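Local coordinates for protein pyocyanin demethylase (Mycobacterium fortuitum subsp. fortuitum DSM 46621 = ATCC 6841, PDB 5K21) that demethylates the Pseudomonas pigment pyocyanin by a tautomerizing mechanism, yielding phenazin-1-ol, which is held inside its small beta barrel, at residues P92-G104 with S112-P124. Numbering follows the deposited sequence.
Sequences PHTLAPFTMAITG and SKGELTVSGVATP. With 6QF (phenazin-1-ol), chain F.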
ATOM      1  N   PRO B  92     -16.990   0.923  -1.180  1.00 40.28           N
ATOM      2  CA  PRO B  92     -17.731   0.032  -0.292  1.00 44.74           C
ATOM      3  C   PRO B  92     -17.255  -1.402  -0.460  1.00 47.21           C
ATOM      4  O   PRO B  92     -16.900  -1.837  -1.557  1.00 43.67           O
ATOM      5  CB  PRO B  92     -19.187   0.215  -0.736  1.00 46.79           C
ATOM      6  CG  PRO B  92     -19.226   1.595  -1.341  1.00 46.41           C
ATOM      7  CD  PRO B  92     -17.883   1.769  -1.998  1.00 43.94           C
ATOM      8  N   HIS B  93     -17.223  -2.127   0.649  1.00 55.34           N
ATOM      9  CA  HIS B  93     -16.764  -3.506   0.672  1.00 62.16           C
ATOM     10  C   HIS B  93     -17.981  -4.390   0.917  1.00 61.41           C
ATOM     11  O   HIS B  93     -18.218  -4.899   2.016  1.00 65.17           O
ATOM     12  CB  HIS B  93     -15.685  -3.691   1.737  1.00 73.36           C
ATOM     13  CG  HIS B  93     -14.954  -4.995   1.640  1.00 81.29           C
ATOM     14  ND1 HIS B  93     -15.275  -6.090   2.414  1.00 86.15           N
ATOM     15  CD2 HIS B  93     -13.912  -5.375   0.861  1.00 82.48           C
ATOM     16  CE1 HIS B  93     -14.463  -7.088   2.115  1.00 87.02           C
ATOM     17  NE2 HIS B  93     -13.627  -6.681   1.176  1.00 84.65           N
ATOM     18  N   THR B  94     -18.788  -4.509  -0.131  1.00 55.81           N
ATOM     19  CA  THR B  94     -20.040  -5.242  -0.138  1.00 54.48           C
ATOM     20  C   THR B  94     -19.994  -6.257  -1.272  1.00 50.86           C
ATOM     21  O   THR B  94     -19.008  -6.358  -1.999  1.00 49.52           O
ATOM     22  CB  THR B  94     -21.228  -4.286  -0.313  1.00 56.20           C
ATOM     23  OG1 THR B  94     -21.247  -3.795  -1.659  1.00 52.57           O
ATOM     24  CG2 THR B  94     -21.126  -3.113   0.644  1.00 56.79           C
ATOM     25  N   LEU B  95     -21.077  -7.011  -1.434  1.00 49.51           N
ATOM     26  CA  LEU B  95     -21.148  -7.974  -2.529  1.00 46.32           C
ATOM     27  C   LEU B  95     -21.323  -7.314  -3.898  1.00 41.36           C
ATOM     28  O   LEU B  95     -21.174  -7.997  -4.915  1.00 43.53           O
ATOM     29  CB  LEU B  95     -22.259  -8.987  -2.262  1.00 50.55           C
ATOM     30  CG  LEU B  95     -22.207  -9.591  -0.854  1.00 53.58           C
ATOM     31  CD1 LEU B  95     -23.332 -10.584  -0.642  1.00 57.14           C
ATOM     32  CD2 LEU B  95     -20.847 -10.238  -0.579  1.00 52.16           C
ATOM     33  N   ALA B  96     -21.662  -6.031  -3.952  1.00 37.41           N
ATOM     34  CA  ALA B  96     -21.832  -5.362  -5.231  1.00 38.84           C
ATOM     35  C   ALA B  96     -20.512  -5.304  -6.001  1.00 36.12           C
ATOM     36  O   ALA B  96     -19.433  -5.268  -5.407  1.00 33.29           O
ATOM     37  CB  ALA B  96     -22.352  -3.943  -5.038  1.00 40.00           C
ATOM     38  N   PRO B  97     -20.567  -5.288  -7.325  1.00 35.85           N
ATOM     39  CA  PRO B  97     -19.336  -5.103  -8.092  1.00 32.96           C
ATOM     40  C   PRO B  97     -18.675  -3.797  -7.686  1.00 30.04           C
ATOM     41  O   PRO B  97     -19.346  -2.808  -7.396  1.00 32.61           O
ATOM     42  CB  PRO B  97     -19.816  -5.048  -9.547  1.00 35.59           C
ATOM     43  CG  PRO B  97     -21.197  -5.576  -9.548  1.00 40.57           C
ATOM     44  CD  PRO B  97     -21.763  -5.337  -8.186  1.00 40.98           C
ATOM     45  N   PHE B  98     -17.354  -3.795  -7.640  1.00 27.29           N
ATOM     46  CA  PHE B  98     -16.628  -2.553  -7.430  1.00 28.96           C
ATOM     47  C   PHE B  98     -15.431  -2.524  -8.358  1.00 29.31           C
ATOM     48  O   PHE B  98     -14.937  -3.566  -8.800  1.00 27.78           O
ATOM     49  CB  PHE B  98     -16.177  -2.374  -5.970  1.00 27.70           C
ATOM     50  CG  PHE B  98     -15.272  -3.470  -5.479  1.00 28.99           C
ATOM     51  CD1 PHE B  98     -15.801  -4.664  -5.025  1.00 29.47           C
ATOM     52  CD2 PHE B  98     -13.901  -3.300  -5.475  1.00 27.21           C
ATOM     53  CE1 PHE B  98     -14.963  -5.681  -4.558  1.00 29.57           C
ATOM     54  CE2 PHE B  98     -13.049  -4.319  -5.013  1.00 26.86           C
ATOM     55  CZ  PHE B  98     -13.594  -5.500  -4.561  1.00 29.07           C
ATOM     56  N   THR B  99     -14.992  -1.314  -8.675  1.00 31.80           N
ATOM     57  CA  THR B  99     -13.961  -1.089  -9.672  1.00 30.71           C
ATOM     58  C   THR B  99     -12.738  -0.491  -9.001  1.00 29.83           C
ATOM     59  O   THR B  99     -12.832   0.507  -8.279  1.00 32.96           O
ATOM     60  CB  THR B  99     -14.472  -0.191 -10.789  1.00 31.97           C
ATOM     61  OG1 THR B  99     -15.540  -0.864 -11.468  1.00 29.27           O
ATOM     62  CG2 THR B  99     -13.350   0.124 -11.790  1.00 32.87           C
ATOM     63  N   MET B 100     -11.606  -1.119  -9.241  1.00 23.31           N
ATOM     64  CA  MET B 100     -10.298  -0.713  -8.762  1.00 21.54           C
ATOM     65  C   MET B 100      -9.563  -0.005  -9.880  1.00 24.52           C
ATOM     66  O   MET B 100      -9.838  -0.225 -11.065  1.00 27.04           O
ATOM     67  CB  MET B 100      -9.471  -1.926  -8.307  1.00 22.13           C
ATOM     68  CG  MET B 100     -10.200  -2.899  -7.403  1.00 25.15           C
ATOM     69  SD  MET B 100      -9.103  -4.219  -6.830  1.00 25.04           S
ATOM     70  CE  MET B 100      -8.088  -3.321  -5.661  1.00 23.47           C
ATOM     71  N   ALA B 101      -8.666   0.886  -9.497  1.00 24.36           N
ATOM     72  CA  ALA B 101      -7.792   1.543 -10.446  1.00 26.90           C
ATOM     73  C   ALA B 101      -6.568   0.668 -10.644  1.00 26.05           C
ATOM     74  O   ALA B 101      -5.953   0.231  -9.670  1.00 25.58           O
ATOM     75  CB  ALA B 101      -7.388   2.933  -9.951  1.00 28.41           C
ATOM     76  N   ILE B 102      -6.236   0.386 -11.904  1.00 23.36           N
ATOM     77  CA  ILE B 102      -4.961  -0.253 -12.198  1.00 24.26           C
ATOM     78  C   ILE B 102      -3.914   0.844 -12.264  1.00 23.91           C
ATOM     79  O   ILE B 102      -4.020   1.757 -13.091  1.00 24.48           O
ATOM     80  CB  ILE B 102      -5.018  -1.040 -13.514  1.00 26.31           C
ATOM     81  CG1 ILE B 102      -5.897  -2.277 -13.344  1.00 26.87           C
ATOM     82  CG2 ILE B 102      -3.607  -1.440 -13.947  1.00 26.05           C
ATOM     83  CD1 ILE B 102      -6.146  -3.023 -14.653  1.00 29.81           C
ATOM     84  N   THR B 103      -2.901   0.755 -11.392  1.00 23.88           N
ATOM     85  CA  THR B 103      -1.912   1.820 -11.272  1.00 27.58           C
ATOM     86  C   THR B 103      -0.596   1.515 -11.963  1.00 26.39           C
ATOM     87  O   THR B 103       0.212   2.432 -12.143  1.00 30.88           O
ATOM     88  CB  THR B 103      -1.611   2.121  -9.806  1.00 30.43           C
ATOM     89  OG1 THR B 103      -1.117   0.932  -9.200  1.00 26.74           O
ATOM     90  CG2 THR B 103      -2.859   2.598  -9.073  1.00 33.58           C
ATOM     91  N   GLY B 104      -0.359   0.270 -12.343  1.00 26.76           N
ATOM     92  CA  GLY B 104       0.871  -0.085 -13.016  1.00 28.43           C
ATOM     93  C   GLY B 104       1.000  -1.591 -13.103  1.00 26.85           C
ATOM     94  O   GLY B 104       0.040  -2.334 -12.867  1.00 25.97           O
ATOM     95  N   SER B 112       1.250   0.163 -17.335  1.00 52.14           N
ATOM     96  CA  SER B 112      -0.176  -0.032 -17.531  1.00 47.13           C
ATOM     97  C   SER B 112      -0.971   0.914 -16.653  1.00 38.22           C
ATOM     98  O   SER B 112      -0.578   1.230 -15.532  1.00 36.56           O
ATOM     99  CB  SER B 112      -0.596  -1.464 -17.185  1.00 49.68           C
ATOM    100  OG  SER B 112      -0.280  -2.361 -18.228  1.00 57.15           O
ATOM    101  N   LYS B 113      -2.108   1.348 -17.168  1.00 32.96           N
ATOM    102  CA  LYS B 113      -3.137   1.994 -16.372  1.00 33.71           C
ATOM    103  C   LYS B 113      -4.461   1.359 -16.755  1.00 37.97           C
ATOM    104  O   LYS B 113      -4.552   0.601 -17.727  1.00 45.92           O
ATOM    105  CB  LYS B 113      -3.204   3.512 -16.594  1.00 36.36           C
ATOM    106  CG  LYS B 113      -1.948   4.274 -16.232  1.00 37.86           C
ATOM    107  CD  LYS B 113      -1.758   4.273 -14.724  1.00 37.57           C
ATOM    108  CE  LYS B 113      -0.561   5.109 -14.297  1.00 42.13           C
ATOM    109  NZ  LYS B 113      -0.368   5.045 -12.806  1.00 43.03           N
ATOM    110  N   GLY B 114      -5.501   1.699 -16.012  1.00 31.48           N
ATOM    111  CA  GLY B 114      -6.825   1.244 -16.363  1.00 30.25           C
ATOM    112  C   GLY B 114      -7.651   0.906 -15.148  1.00 28.99           C
ATOM    113  O   GLY B 114      -7.529   1.552 -14.100  1.00 29.13           O
ATOM    114  N   GLU B 115      -8.542  -0.068 -15.295  1.00 27.70           N
ATOM    115  CA  GLU B 115      -9.494  -0.379 -14.248  1.00 27.04           C
ATOM    116  C   GLU B 115      -9.745  -1.874 -14.193  1.00 26.08           C
ATOM    117  O   GLU B 115      -9.546  -2.610 -15.164  1.00 25.39           O
ATOM    118  CB  GLU B 115     -10.800   0.379 -14.454  1.00 31.85           C
ATOM    119  CG  GLU B 115     -11.511   0.002 -15.686  1.00 35.53           C
ATOM    120  CD  GLU B 115     -12.668   0.928 -15.959  1.00 47.11           C
ATOM    121  OE1 GLU B 115     -13.392   1.254 -15.000  1.00 48.68           O
ATOM    122  OE2 GLU B 115     -12.840   1.334 -17.128  1.00 52.65           O
ATOM    123  N   LEU B 116     -10.130  -2.317 -13.014  1.00 23.28           N
ATOM    124  CA  LEU B 116     -10.380  -3.723 -12.753  1.00 22.13           C
ATOM    125  C   LEU B 116     -11.649  -3.818 -11.926  1.00 24.57           C
ATOM    126  O   LEU B 116     -11.702  -3.290 -10.810  1.00 26.37           O
ATOM    127  CB  LEU B 116      -9.171  -4.329 -12.045  1.00 20.11           C
ATOM    128  CG  LEU B 116      -9.121  -5.821 -11.708  1.00 22.91           C
ATOM    129  CD1 LEU B 116      -7.704  -6.206 -11.401  1.00 26.67           C
ATOM    130  CD2 LEU B 116      -9.967  -6.154 -10.496  1.00 22.40           C
ATOM    131  N   THR B 117     -12.671  -4.458 -12.482  1.00 23.45           N
ATOM    132  CA  THR B 117     -13.950  -4.568 -11.804  1.00 24.73           C
ATOM    133  C   THR B 117     -14.092  -5.960 -11.208  1.00 25.02           C
ATOM    134  O   THR B 117     -13.997  -6.970 -11.918  1.00 24.35           O
ATOM    135  CB  THR B 117     -15.103  -4.250 -12.747  1.00 27.88           C
ATOM    136  OG1 THR B 117     -14.974  -2.892 -13.181  1.00 30.69           O
ATOM    137  CG2 THR B 117     -16.436  -4.444 -12.039  1.00 27.61           C
ATOM    138  N   VAL B 118     -14.353  -5.999  -9.916  1.00 24.43           N
ATOM    139  CA  VAL B 118     -14.513  -7.245  -9.171  1.00 25.12           C
ATOM    140  C   VAL B 118     -16.000  -7.507  -9.025  1.00 29.96           C
ATOM    141  O   VAL B 118     -16.737  -6.660  -8.511  1.00 31.08           O
ATOM    142  CB  VAL B 118     -13.846  -7.158  -7.803  1.00 22.95           C
ATOM    143  CG1 VAL B 118     -13.988  -8.493  -7.040  1.00 25.53           C
ATOM    144  CG2 VAL B 118     -12.412  -6.759  -7.947  1.00 22.44           C
ATOM    145  N   SER B 119     -16.444  -8.655  -9.504  1.00 33.93           N
ATOM    146  CA  SER B 119     -17.836  -9.055  -9.429  1.00 43.41           C
ATOM    147  C   SER B 119     -17.931 -10.419  -8.759  1.00 45.09           C
ATOM    148  O   SER B 119     -17.012 -11.242  -8.843  1.00 41.42           O
ATOM    149  CB  SER B 119     -18.488  -9.070 -10.825  1.00 47.85           C
ATOM    150  OG  SER B 119     -17.843  -9.995 -11.670  1.00 52.71           O
ATOM    151  N   GLY B 120     -19.027 -10.617  -8.037  1.00 54.55           N
ATOM    152  CA  GLY B 120     -19.278 -11.866  -7.344  1.00 55.31           C
ATOM    153  C   GLY B 120     -18.283 -12.151  -6.246  1.00 52.47           C
ATOM    154  O   GLY B 120     -17.981 -13.319  -5.971  1.00 50.43           O
ATOM    155  N   VAL B 121     -17.765 -11.105  -5.598  1.00 52.38           N
ATOM    156  CA  VAL B 121     -16.757 -11.303  -4.570  1.00 56.18           C
ATOM    157  C   VAL B 121     -17.340 -12.219  -3.501  1.00 63.05           C
ATOM    158  O   VAL B 121     -18.515 -12.103  -3.129  1.00 64.00           O
ATOM    159  CB  VAL B 121     -16.298  -9.951  -3.996  1.00 57.97           C
ATOM    160  CG1 VAL B 121     -17.399  -9.312  -3.143  1.00 63.71           C
ATOM    161  CG2 VAL B 121     -14.993 -10.107  -3.222  1.00 58.14           C
ATOM    162  N   ALA B 122     -16.527 -13.162  -3.032  1.00 66.99           N
ATOM    163  CA  ALA B 122     -16.945 -14.121  -2.013  1.00 75.01           C
ATOM    164  C   ALA B 122     -18.079 -15.018  -2.508  1.00 73.50           C
ATOM    165  O   ALA B 122     -18.937 -15.439  -1.731  1.00 78.05           O
ATOM    166  CB  ALA B 122     -17.349 -13.413  -0.718  1.00 83.72           C
ATOM    167  N   THR B 123     -18.102 -15.301  -3.803  1.00 65.84           N
ATOM    168  CA  THR B 123     -18.956 -16.321  -4.389  1.00 63.44           C
ATOM    169  C   THR B 123     -18.071 -17.239  -5.214  1.00 61.53           C
ATOM    170  O   THR B 123     -16.923 -16.899  -5.519  1.00 57.01           O
ATOM    171  CB  THR B 123     -20.059 -15.733  -5.287  1.00 60.54           C
ATOM    172  OG1 THR B 123     -19.495 -15.279  -6.534  1.00 54.07           O
ATOM    173  CG2 THR B 123     -20.764 -14.586  -4.597  1.00 62.28           C
ATOM    174  N   PRO B 124     -18.565 -18.427  -5.576  1.00 65.83           N
ATOM    175  CA  PRO B 124     -17.779 -19.305  -6.459  1.00 64.53           C
ATOM    176  C   PRO B 124     -17.565 -18.740  -7.853  1.00 60.02           C
ATOM    177  O   PRO B 124     -16.695 -19.245  -8.575  1.00 60.07           O
ATOM    178  CB  PRO B 124     -18.607 -20.599  -6.505  1.00 70.17           C
ATOM    179  CG  PRO B 124     -19.971 -20.217  -6.015  1.00 74.37           C
ATOM    180  CD  PRO B 124     -19.765 -19.098  -5.051  1.00 72.45           C
TER
HETATM  181  C4  6QF F 201     -11.096  -9.393  -0.330  1.00 45.20           C
HETATM  182  C5  6QF F 201     -11.421  -9.698   1.079  1.00 43.94           C
HETATM  183  C6  6QF F 201     -11.485 -10.970   1.561  1.00 42.78           C
HETATM  184  C10 6QF F 201     -10.465  -9.067  -2.988  1.00 46.56           C
HETATM  185  C13 6QF F 201     -10.064  -7.544  -4.871  1.00 45.29           C
HETATM  186  C15 6QF F 201     -10.631  -6.624  -2.745  1.00 45.29           C
HETATM  187  C1  6QF F 201     -11.219 -12.076   0.688  1.00 44.14           C
HETATM  188  C2  6QF F 201     -10.915 -11.856  -0.601  1.00 45.19           C
HETATM  189  C3  6QF F 201     -10.831 -10.524  -1.193  1.00 45.19           C
HETATM  190  N7  6QF F 201     -10.527 -10.334  -2.496  1.00 47.46           N
HETATM  191  N8  6QF F 201     -11.043  -8.125  -0.820  1.00 45.21           N
HETATM  192  C9  6QF F 201     -10.723  -7.940  -2.139  1.00 46.45           C
HETATM  193  C11 6QF F 201     -10.135  -8.784  -4.377  1.00 45.34           C
HETATM  194  C14 6QF F 201     -10.322  -6.425  -4.029  1.00 45.35           C
HETATM  195  O19 6QF F 201     -11.667  -8.640   1.876  1.00 42.32           O
HETATM  196  O   HOH W   1     -21.315  -8.957  -7.667  1.00 43.65           O
HETATM  197  O   HOH W   2     -21.385 -11.080  -4.704  1.00 52.02           O
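The F98 ring carries V118 on one face, with CB of V118 3.9 Å from the ring centroid and 22° off its normal, a CH-pi contact; in the ring plane, the edge meets A96 O and C14 of phenazin-1-ol, the latter 3.4 Å from F98 CZ. H93 presents a ring edge: its NE2 donates to ligand O19 at 2.9 Å, and D40 is a further polar partner of the ligand. F98 and V118 pair in an antiparallel hairpin, strands 98-104 and 114-119 of the allene oxide cyclase-like barrel. F98 CG sits between its backbone N and carbonyl carbon (chi1 60°), which turns the ring along V118 and to the ligand. M100 SD lies 3.8 Å from ligand C14, so F98, M100 and V118 line the pocket from one face of the hairpin. Paired backbone bonds link F98 with V118 and M100 with L116; M100 N to L116 O, 2.7 Å, is nearly straight at the hydrogen. On the opposite face, OG1 of T99 and OG1 of T117 are hydrogen-bonded at 2.7 Å. Near the hairpin's turn, K113 folds back at chi2, and its NZ donates to T103 O at 2.8 Å, tilted 29° from the carbonyl plane.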